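Local coordinates for conserved domain protein (Bacillus anthracis, PDB 3FBQ) that is of unknown function but is built mostly from antiparallel beta sheets, with regions assigned to two uncharacterised families of the E-set clan, at residues A[182-186]-A[187-191]; A[6-9]-A[10-13]; A[12-15]-A[16-20]. All blocks are in the same frame, centred on the assembly; numbering follows the deposited sequence.

Contact 1: A[182-186]-A[187-191]; sequences QEVSK and GARKE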
ATOM      1  N   GLN A 182      20.758 -18.283 -14.818  1.00 36.39           N
ATOM      2  CA  GLN A 182      20.551 -19.709 -14.973  1.00 37.25           C
ATOM      3  C   GLN A 182      19.872 -19.855 -16.291  1.00 38.26           C
ATOM      4  O   GLN A 182      19.069 -18.996 -16.663  1.00 37.43           O
ATOM      5  CB  GLN A 182      19.672 -20.290 -13.848  1.00 37.03           C
ATOM      6  CG  GLN A 182      18.353 -19.582 -13.570  1.00 38.41           C
ATOM      7  CD  GLN A 182      17.560 -20.204 -12.402  1.00 42.05           C
ATOM      8  OE1 GLN A 182      16.387 -20.638 -12.556  1.00 41.04           O
ATOM      9  NE2 GLN A 182      18.175 -20.220 -11.223  1.00 44.16           N
ATOM     10  N   GLU A 183      20.253 -20.926 -16.999  1.00 40.29           N
ATOM     11  CA  GLU A 183      19.519 -21.474 -18.154  1.00 41.69           C
ATOM     12  C   GLU A 183      19.059 -22.933 -17.931  1.00 42.71           C
ATOM     13  O   GLU A 183      19.783 -23.737 -17.338  1.00 42.94           O
ATOM     14  CB  GLU A 183      20.361 -21.359 -19.399  1.00 41.09           C
ATOM     15  CG  GLU A 183      20.527 -19.933 -19.856  1.00 42.88           C
ATOM     16  CD  GLU A 183      21.723 -19.776 -20.786  1.00 47.31           C
ATOM     17  OE1 GLU A 183      21.884 -20.637 -21.686  1.00 49.72           O
ATOM     18  OE2 GLU A 183      22.510 -18.810 -20.617  1.00 46.83           O
ATOM     19  N   VAL A 184      17.837 -23.235 -18.381  1.00 44.24           N
ATOM     20  CA  VAL A 184      17.200 -24.550 -18.246  1.00 45.44           C
ATOM     21  C   VAL A 184      16.747 -25.072 -19.650  1.00 46.77           C
ATOM     22  O   VAL A 184      16.090 -24.348 -20.430  1.00 46.28           O
ATOM     23  CB  VAL A 184      15.977 -24.461 -17.302  1.00 45.17           C
ATOM     24  CG1 VAL A 184      15.509 -25.834 -16.879  1.00 45.21           C
ATOM     25  CG2 VAL A 184      16.317 -23.663 -16.082  1.00 45.54           C
ATOM     26  N   SER A 185      17.102 -26.325 -19.961  1.00 47.51           N
ATOM     27  CA  SER A 185      16.815 -26.915 -21.276  1.00 48.49           C
ATOM     28  C   SER A 185      15.392 -27.416 -21.371  1.00 49.17           C
ATOM     29  O   SER A 185      14.758 -27.682 -20.338  1.00 49.73           O
ATOM     30  CB  SER A 185      17.717 -28.118 -21.516  1.00 48.32           C
ATOM     31  OG  SER A 185      17.271 -29.185 -20.694  1.00 48.13           O
ATOM     32  N   LYS A 186      14.914 -27.614 -22.610  1.00 49.80           N
ATOM     33  CA  LYS A 186      13.600 -28.258 -22.824  1.00 49.91           C
ATOM     34  C   LYS A 186      13.503 -29.596 -22.069  1.00 49.35           C
ATOM     35  O   LYS A 186      12.505 -29.832 -21.400  1.00 50.43           O
ATOM     36  CB  LYS A 186      13.180 -28.343 -24.311  1.00 49.43           C
ATOM     37  CG  LYS A 186      13.991 -29.296 -25.201  1.00 53.24           C
ATOM     38  CD  LYS A 186      13.360 -30.735 -25.328  1.00 55.10           C
ATOM     39  CE  LYS A 186      14.383 -31.817 -25.766  1.00 54.81           C
ATOM     40  NZ  LYS A 186      13.972 -32.454 -27.061  1.00 57.46           N
ATOM     41  N   GLY A 187      14.543 -30.434 -22.117  1.00 48.50           N
ATOM     42  CA  GLY A 187      14.590 -31.634 -21.284  1.00 47.45           C
ATOM     43  C   GLY A 187      14.213 -31.321 -19.841  1.00 47.49           C
ATOM     44  O   GLY A 187      13.143 -31.727 -19.357  1.00 46.85           O
ATOM     45  N   ALA A 188      15.073 -30.534 -19.182  1.00 47.70           N
ATOM     46  CA  ALA A 188      14.995 -30.252 -17.755  1.00 47.48           C
ATOM     47  C   ALA A 188      13.713 -29.509 -17.321  1.00 48.27           C
ATOM     48  O   ALA A 188      13.104 -29.846 -16.275  1.00 47.97           O
ATOM     49  CB  ALA A 188      16.191 -29.504 -17.359  1.00 46.93           C
ATOM     50  N   ARG A 189      13.295 -28.520 -18.115  1.00 48.84           N
ATOM     51  CA  ARG A 189      12.080 -27.737 -17.775  1.00 50.11           C
ATOM     52  C   ARG A 189      10.914 -28.675 -17.523  1.00 50.82           C
ATOM     53  O   ARG A 189      10.014 -28.384 -16.711  1.00 50.53           O
ATOM     54  CB  ARG A 189      11.660 -26.773 -18.893  1.00 49.74           C
ATOM     55  CG  ARG A 189      12.730 -25.858 -19.377  1.00 49.05           C
ATOM     56  CD  ARG A 189      12.133 -24.715 -20.115  1.00 47.73           C
ATOM     57  NE  ARG A 189      13.095 -23.640 -20.137  1.00 47.25           N
ATOM     58  CZ  ARG A 189      12.816 -22.355 -20.312  1.00 48.39           C
ATOM     59  NH1 ARG A 189      11.563 -21.939 -20.490  1.00 49.42           N
ATOM     60  NH2 ARG A 189      13.814 -21.474 -20.289  1.00 48.58           N
ATOM     61  N   LYS A 190      10.962 -29.809 -18.224  1.00 51.35           N
ATOM     62  CA  LYS A 190       9.839 -30.698 -18.285  1.00 51.88           C
ATOM     63  C   LYS A 190       9.682 -31.497 -17.018  1.00 52.06           C
ATOM     64  O   LYS A 190       8.554 -31.764 -16.593  1.00 52.01           O
ATOM     65  CB  LYS A 190       9.915 -31.580 -19.521  1.00 51.71           C
ATOM     66  CG  LYS A 190       9.530 -30.814 -20.787  1.00 52.11           C
ATOM     67  CD  LYS A 190       8.881 -31.724 -21.854  1.00 53.66           C
ATOM     68  CE  LYS A 190       9.852 -32.730 -22.470  1.00 52.37           C
ATOM     69  NZ  LYS A 190      10.761 -32.082 -23.451  1.00 52.40           N
ATOM     70  N   GLU A 191      10.790 -31.855 -16.378  1.00 52.41           N
ATOM     71  CA  GLU A 191      10.637 -32.615 -15.135  1.00 53.38           C
ATOM     72  C   GLU A 191      10.678 -31.779 -13.852  1.00 53.61           C
ATOM     73  O   GLU A 191      10.712 -32.336 -12.748  1.00 53.79           O
ATOM     74  CB  GLU A 191      11.561 -33.843 -15.066  1.00 53.24           C
ATOM     75  CG  GLU A 191      13.049 -33.558 -15.039  1.00 55.94           C
ATOM     76  CD  GLU A 191      13.886 -34.742 -14.479  1.00 57.72           C
ATOM     77  OE1 GLU A 191      13.784 -35.046 -13.259  1.00 59.03           O
ATOM     78  OE2 GLU A 191      14.658 -35.355 -15.256  1.00 55.43           O
TER
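Ser185 and Ala188 form an N-terminal helix cap, at the point where strand 175-184 gives way to the short helix 186-191. The OG of Ser185 takes the backbone N-H of Ala188 at 3.0 Å, in a nearly straight bond (177°). A chi1 of 73° sets the hydroxyl between the serine's own N and carbonyl carbon, and from there it reaches over the first turn. On the strand side, Arg189 folds back across the junction. Its extended chain passes obliquely over Val184, and NE donates to Val184 O at 3.1 Å; the oxygen lies at the edge of the guanidinium, near its plane, while the nitrogen sits well above the carbonyl plane. The other end of the group is taken up by Asp220, which forms a salt bridge with NH2. On the buried side, Val184 CG1 meets Ala188 CB at 3.8 Å, and both side chains rest on Ile162 of the neighbouring strand 162-171. On the outer surface Lys186 and Lys190 run side by side, their NZ atoms 4.8 Å apart, like charges not in contact. The whole is a worked example of a serine N-cap at a strand-to-helix junction, where strand 175-184 of the eight-stranded antiparallel sheet ends.

Contact 2: A[6-9]-A[10-13]; sequences VGDI and FRFL
Asp8 and Arg11 meet at an aspartate N-cap, which starts the single-turn helix 9-12 in the loop leading from the N-terminus. Asp8 OD1 accepts the backbone N-H of Arg11 at 2.8 Å, almost straight at 173°, although the nitrogen comes from above the carboxylate plane (46° out of it). With CG anti to the backbone N (chi1 163°), the carboxylate is swung over the start of the helix, where it can receive an amide that has no preceding turn to bond to. Behind the cap the turn closes through the main chain: Phe12 N donates to Asp8 O at 3.0 Å, and Leu13 N to Ile9 O at 2.9 Å.

The tightly packed part is the face turned to the sheet. Ile9, Phe10 and Leu13 are buried there: Ile9 and Phe10 lie on Thr57 of strand 53-62, Phe10 and Leu13 on Met101 of strand 97-106, and the ring of Phe10 also meets that of Tyr24. Ile9 and Leu13 run alongside each other and point the same way, but the separation of their tips in the model is doubtful.

The solvent side, with Asp8 and Arg11, is looser. Arg11 is exposed and crosses Asp8 at about a right angle; its NE stands 3.4 Å from Asp8 OD2, a salt bridge of charges alone, because the oxygen lies well out of the guanidinium plane. The N-H of NE is given instead to Glu22 O. Phe12 is exposed but at the margin of the sheet, touching Val99 and Thr91, and Val6, from before the helix, lies against it. Val6 CG2 touches Phe12 CB at 3.7 Å, while Val6 CG1 makes a CH-pi contact over one face of the Phe12 ring, 4.2 Å from its centroid and displaced toward the rim.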
ATOM      1  N   VAL A   6      20.060   1.930  18.610  1.00 42.78           N
ATOM      2  CA  VAL A   6      21.194   1.010  18.448  1.00 39.54           C
ATOM      3  C   VAL A   6      22.172   1.762  17.600  1.00 37.41           C
ATOM      4  O   VAL A   6      21.771   2.504  16.684  1.00 37.93           O
ATOM      5  CB  VAL A   6      20.850  -0.370  17.870  1.00 39.82           C
ATOM      6  CG1 VAL A   6      19.419  -0.794  18.243  1.00 37.74           C
ATOM      7  CG2 VAL A   6      21.135  -0.454  16.367  1.00 40.32           C
ATOM      8  N   GLY A   7      23.442   1.613  17.932  1.00 33.90           N
ATOM      9  CA  GLY A   7      24.476   2.411  17.358  1.00 30.15           C
ATOM     10  C   GLY A   7      24.750   2.153  15.903  1.00 29.03           C
ATOM     11  O   GLY A   7      24.987   3.083  15.139  1.00 29.36           O
ATOM     12  N   ASP A   8      24.756   0.892  15.499  1.00 27.57           N
ATOM     13  CA  ASP A   8      25.004   0.561  14.103  1.00 26.31           C
ATOM     14  C   ASP A   8      23.845  -0.366  13.629  1.00 25.40           C
ATOM     15  O   ASP A   8      23.846  -1.591  13.906  1.00 24.30           O
ATOM     16  CB  ASP A   8      26.420  -0.032  13.961  1.00 25.25           C
ATOM     17  CG  ASP A   8      26.629  -0.778  12.657  1.00 28.22           C
ATOM     18  OD1 ASP A   8      25.636  -1.133  11.981  1.00 35.13           O
ATOM     19  OD2 ASP A   8      27.790  -1.049  12.276  1.00 29.28           O
ATOM     20  N   ILE A   9      22.852   0.194  12.924  1.00 25.16           N
ATOM     21  CA  ILE A   9      21.726  -0.663  12.666  1.00 25.32           C
ATOM     22  C   ILE A   9      22.098  -1.821  11.695  1.00 26.23           C
ATOM     23  O   ILE A   9      21.601  -2.962  11.837  1.00 26.72           O
ATOM     24  CB  ILE A   9      20.312  -0.046  12.490  1.00 25.22           C
ATOM     25  CG1 ILE A   9      19.776  -0.449  11.162  1.00 28.96           C
ATOM     26  CG2 ILE A   9      20.044   1.469  12.946  1.00 24.57           C
ATOM     27  CD1 ILE A   9      18.834  -1.703  11.314  1.00 30.11           C
ATOM     28  N   PHE A  10      23.026  -1.559  10.771  1.00 26.68           N
ATOM     29  CA  PHE A  10      23.414  -2.571   9.805  1.00 26.86           C
ATOM     30  C   PHE A  10      23.931  -3.859  10.451  1.00 27.26           C
ATOM     31  O   PHE A  10      23.578  -4.929   9.989  1.00 27.69           O
ATOM     32  CB  PHE A  10      24.535  -2.055   8.916  1.00 27.78           C
ATOM     33  CG  PHE A  10      24.130  -0.979   7.914  1.00 29.20           C
ATOM     34  CD1 PHE A  10      23.516  -1.318   6.714  1.00 26.34           C
ATOM     35  CD2 PHE A  10      24.485   0.365   8.136  1.00 28.23           C
ATOM     36  CE1 PHE A  10      23.221  -0.330   5.787  1.00 29.34           C
ATOM     37  CE2 PHE A  10      24.169   1.327   7.214  1.00 28.25           C
ATOM     38  CZ  PHE A  10      23.529   0.976   6.042  1.00 28.69           C
ATOM     39  N   ARG A  11      24.833  -3.749  11.438  1.00 27.08           N
ATOM     40  CA  ARG A  11      25.342  -4.895  12.164  1.00 27.59           C
ATOM     41  C   ARG A  11      24.239  -5.419  13.096  1.00 27.80           C
ATOM     42  O   ARG A  11      24.120  -6.614  13.271  1.00 27.54           O
ATOM     43  CB  ARG A  11      26.572  -4.526  13.013  1.00 28.38           C
ATOM     44  CG  ARG A  11      27.963  -4.492  12.317  1.00 31.30           C
ATOM     45  CD  ARG A  11      29.045  -3.868  13.288  1.00 37.60           C
ATOM     46  NE  ARG A  11      30.232  -3.359  12.561  1.00 41.20           N
ATOM     47  CZ  ARG A  11      31.407  -2.968  13.083  1.00 40.81           C
ATOM     48  NH1 ARG A  11      31.637  -2.938  14.416  1.00 39.09           N
ATOM     49  NH2 ARG A  11      32.369  -2.600  12.237  1.00 38.42           N
ATOM     50  N   PHE A  12      23.413  -4.541  13.671  1.00 27.51           N
ATOM     51  CA  PHE A  12      22.432  -5.040  14.575  1.00 28.26           C
ATOM     52  C   PHE A  12      21.504  -5.986  13.854  1.00 29.66           C
ATOM     53  O   PHE A  12      20.976  -6.920  14.413  1.00 30.19           O
ATOM     54  CB  PHE A  12      21.647  -3.937  15.257  1.00 27.84           C
ATOM     55  CG  PHE A  12      20.728  -4.454  16.350  1.00 25.88           C
ATOM     56  CD1 PHE A  12      21.247  -5.221  17.405  1.00 20.62           C
ATOM     57  CD2 PHE A  12      19.327  -4.165  16.324  1.00 20.31           C
ATOM     58  CE1 PHE A  12      20.367  -5.675  18.444  1.00 21.76           C
ATOM     59  CE2 PHE A  12      18.477  -4.605  17.311  1.00 15.47           C
ATOM     60  CZ  PHE A  12      18.959  -5.374  18.379  1.00 15.78           C
ATOM     61  N   LEU A  13      21.330  -5.740  12.583  1.00 31.67           N
ATOM     62  CA  LEU A  13      20.414  -6.499  11.774  1.00 33.33           C
ATOM     63  C   LEU A  13      20.982  -7.702  11.055  1.00 35.70           C
ATOM     64  O   LEU A  13      20.246  -8.406  10.342  1.00 36.35           O
ATOM     65  CB  LEU A  13      19.807  -5.548  10.766  1.00 32.24           C
ATOM     66  CG  LEU A  13      18.667  -4.757  11.404  1.00 31.45           C
ATOM     67  CD1 LEU A  13      17.967  -4.021  10.304  1.00 31.27           C
ATOM     68  CD2 LEU A  13      17.651  -5.635  12.148  1.00 27.47           C
TER

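Contact 3: A[12-15]-A[16-20]; sequences FLDN and GRTGL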
ATOM      1  N   PHE A  12      23.413  -4.541  13.671  1.00 27.51           N
ATOM      2  CA  PHE A  12      22.432  -5.040  14.575  1.00 28.26           C
ATOM      3  C   PHE A  12      21.504  -5.986  13.854  1.00 29.66           C
ATOM      4  O   PHE A  12      20.976  -6.920  14.413  1.00 30.19           O
ATOM      5  CB  PHE A  12      21.647  -3.937  15.257  1.00 27.84           C
ATOM      6  CG  PHE A  12      20.728  -4.454  16.350  1.00 25.88           C
ATOM      7  CD1 PHE A  12      21.247  -5.221  17.405  1.00 20.62           C
ATOM      8  CD2 PHE A  12      19.327  -4.165  16.324  1.00 20.31           C
ATOM      9  CE1 PHE A  12      20.367  -5.675  18.444  1.00 21.76           C
ATOM     10  CE2 PHE A  12      18.477  -4.605  17.311  1.00 15.47           C
ATOM     11  CZ  PHE A  12      18.959  -5.374  18.379  1.00 15.78           C
ATOM     12  N   LEU A  13      21.330  -5.740  12.583  1.00 31.67           N
ATOM     13  CA  LEU A  13      20.414  -6.499  11.774  1.00 33.33           C
ATOM     14  C   LEU A  13      20.982  -7.702  11.055  1.00 35.70           C
ATOM     15  O   LEU A  13      20.246  -8.406  10.342  1.00 36.35           O
ATOM     16  CB  LEU A  13      19.807  -5.548  10.766  1.00 32.24           C
ATOM     17  CG  LEU A  13      18.667  -4.757  11.404  1.00 31.45           C
ATOM     18  CD1 LEU A  13      17.967  -4.021  10.304  1.00 31.27           C
ATOM     19  CD2 LEU A  13      17.651  -5.635  12.148  1.00 27.47           C
ATOM     20  N   ASP A  14      22.273  -7.959  11.241  1.00 38.05           N
ATOM     21  CA  ASP A  14      22.966  -8.900  10.411  1.00 40.81           C
ATOM     22  C   ASP A  14      23.240 -10.216  11.188  1.00 43.75           C
ATOM     23  O   ASP A  14      24.300 -10.373  11.800  1.00 45.94           O
ATOM     24  CB  ASP A  14      24.217  -8.189   9.928  1.00 39.89           C
ATOM     25  CG  ASP A  14      24.984  -8.957   8.854  1.00 40.02           C
ATOM     26  OD1 ASP A  14      24.420  -9.855   8.205  1.00 41.17           O
ATOM     27  OD2 ASP A  14      26.177  -8.651   8.660  1.00 37.23           O
ATOM     28  N   ASN A  15      22.295 -11.161  11.115  1.00 47.38           N
ATOM     29  CA  ASN A  15      22.120 -12.353  12.043  1.00 50.77           C
ATOM     30  C   ASN A  15      21.822 -13.682  11.286  1.00 52.44           C
ATOM     31  O   ASN A  15      21.364 -13.606  10.163  1.00 53.09           O
ATOM     32  CB  ASN A  15      20.894 -12.097  12.992  1.00 50.70           C
ATOM     33  CG  ASN A  15      20.862 -10.649  13.600  1.00 52.43           C
ATOM     34  OD1 ASN A  15      19.948  -9.821  13.302  1.00 50.58           O
ATOM     35  ND2 ASN A  15      21.874 -10.343  14.446  1.00 53.13           N
ATOM     36  N   GLY A  16      22.103 -14.898  11.799  1.00 55.07           N
ATOM     37  CA  GLY A  16      23.225 -15.283  12.691  1.00 57.24           C
ATOM     38  C   GLY A  16      24.409 -15.825  11.854  1.00 59.07           C
ATOM     39  O   GLY A  16      25.557 -15.908  12.351  1.00 59.63           O
ATOM     40  N   ARG A  17      24.141 -16.227  10.589  1.00 60.26           N
ATOM     41  CA  ARG A  17      25.176 -16.135   9.496  1.00 60.37           C
ATOM     42  C   ARG A  17      25.329 -14.627   9.188  1.00 59.27           C
ATOM     43  O   ARG A  17      24.327 -13.924   8.943  1.00 59.49           O
ATOM     44  CB  ARG A  17      24.853 -16.976   8.222  1.00 60.93           C
ATOM     45  CG  ARG A  17      25.859 -16.839   6.981  1.00 61.22           C
ATOM     46  CD  ARG A  17      25.383 -15.789   5.861  1.00 61.43           C
ATOM     47  NE  ARG A  17      25.366 -16.228   4.430  1.00 59.69           N
ATOM     48  CZ  ARG A  17      26.054 -17.245   3.855  1.00 59.29           C
ATOM     49  NH1 ARG A  17      26.930 -18.033   4.542  1.00 53.91           N
ATOM     50  NH2 ARG A  17      25.871 -17.460   2.539  1.00 54.90           N
ATOM     51  N   THR A  18      26.593 -14.185   9.199  1.00 57.51           N
ATOM     52  CA  THR A  18      27.008 -12.826   9.556  1.00 55.31           C
ATOM     53  C   THR A  18      28.275 -12.412   8.743  1.00 53.95           C
ATOM     54  O   THR A  18      29.106 -13.292   8.367  1.00 53.77           O
ATOM     55  CB  THR A  18      27.266 -12.736  11.130  1.00 55.71           C
ATOM     56  OG1 THR A  18      26.586 -11.593  11.703  1.00 55.29           O
ATOM     57  CG2 THR A  18      28.804 -12.780  11.500  1.00 54.01           C
ATOM     58  N   GLY A  19      28.401 -11.095   8.475  1.00 50.90           N
ATOM     59  CA  GLY A  19      29.537 -10.520   7.763  1.00 46.76           C
ATOM     60  C   GLY A  19      29.209  -9.413   6.749  1.00 43.96           C
ATOM     61  O   GLY A  19      29.919  -8.401   6.707  1.00 43.24           O
ATOM     62  N   LEU A  20      28.154  -9.584   5.944  1.00 40.55           N
ATOM     63  CA  LEU A  20      27.947  -8.690   4.821  1.00 37.74           C
ATOM     64  C   LEU A  20      27.925  -7.210   5.232  1.00 37.01           C
ATOM     65  O   LEU A  20      28.688  -6.374   4.663  1.00 35.87           O
ATOM     66  CB  LEU A  20      26.705  -9.059   4.018  1.00 37.15           C
ATOM     67  CG  LEU A  20      26.607  -8.654   2.520  1.00 36.89           C
ATOM     68  CD1 LEU A  20      25.234  -8.184   2.170  1.00 35.48           C
ATOM     69  CD2 LEU A  20      27.570  -7.597   2.015  1.00 32.56           C
TER
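Between Asp14 and Thr18, which touch across it, the chain reverses without regular secondary structure, through a peptide modelled as cis between Asn15 and Gly16 and then through Gly19 at phi 140°, where a CB would be jammed against the preceding carbonyl O, a clash glycine avoids. Two side chains tie the limbs of this loop together, and each of them bonds to main chain.

The first is Thr18. Its OG1 donates to Asp14 O at 2.6 Å, approaching from above the carbonyl plane (36° out of it), so the returning limb is held to the outgoing one by a hydroxyl. The second is Asp14, whose carboxylate reaches further across. A chi1 of -171° carries the group to the side of the carbonyl carbon, crossing Thr18 obliquely, and OD2 points to the backbone beyond the threonine. There it accepts a weak bond from Gly19 N at 3.3 Å, and a further hydrogen bond from the N-H of Tyr21, just past the segment. Asp14 is thus held at two oxygens, O and OD2: the main-chain oxygen by a side chain, the side-chain oxygen by main-chain amides. Two amide donors, one of them weak, may help to favour the ionised form.

Asn15, Gly16 and Arg17 make the exposed bend, and the side chain of Arg17 starts off away from the outgoing limb. Two partners place the loop in the fold: Leu13 O accepts from Lys89 on strand 84-92, and Thr18 O is hydrogen-bonded to Ser210 OG, on strand 208-218 of the eight-stranded sheet. The arrangement exemplifies an irregular connecting loop, here joining helices 9-12 and 24-27, closed by an aspartate that gathers backbone amides and by a threonine hydroxyl bonded to a main-chain carbonyl.

Contacts 2 and 3 are consecutive pieces of one N-terminal stretch: their centres are about 10 Å apart, and the shared Phe12 and Leu13 lean on strands 84-92 and 97-106 of the five-stranded sheet. Contact 1 belongs to the other family region and lies across the chain's centre, its own centre about 42 Å from that of contact 2 and 35 Å from that of contact 3. Contact 3 comes nearer to it, to about 16 Å between nearest atoms, without touching. Contacts 1 and 2 repeat one principle, an oxygen-bearing side chain capping a short helix, with serine in one and aspartate in the other. The function is unknown, and no site or ligand can be assigned to them here.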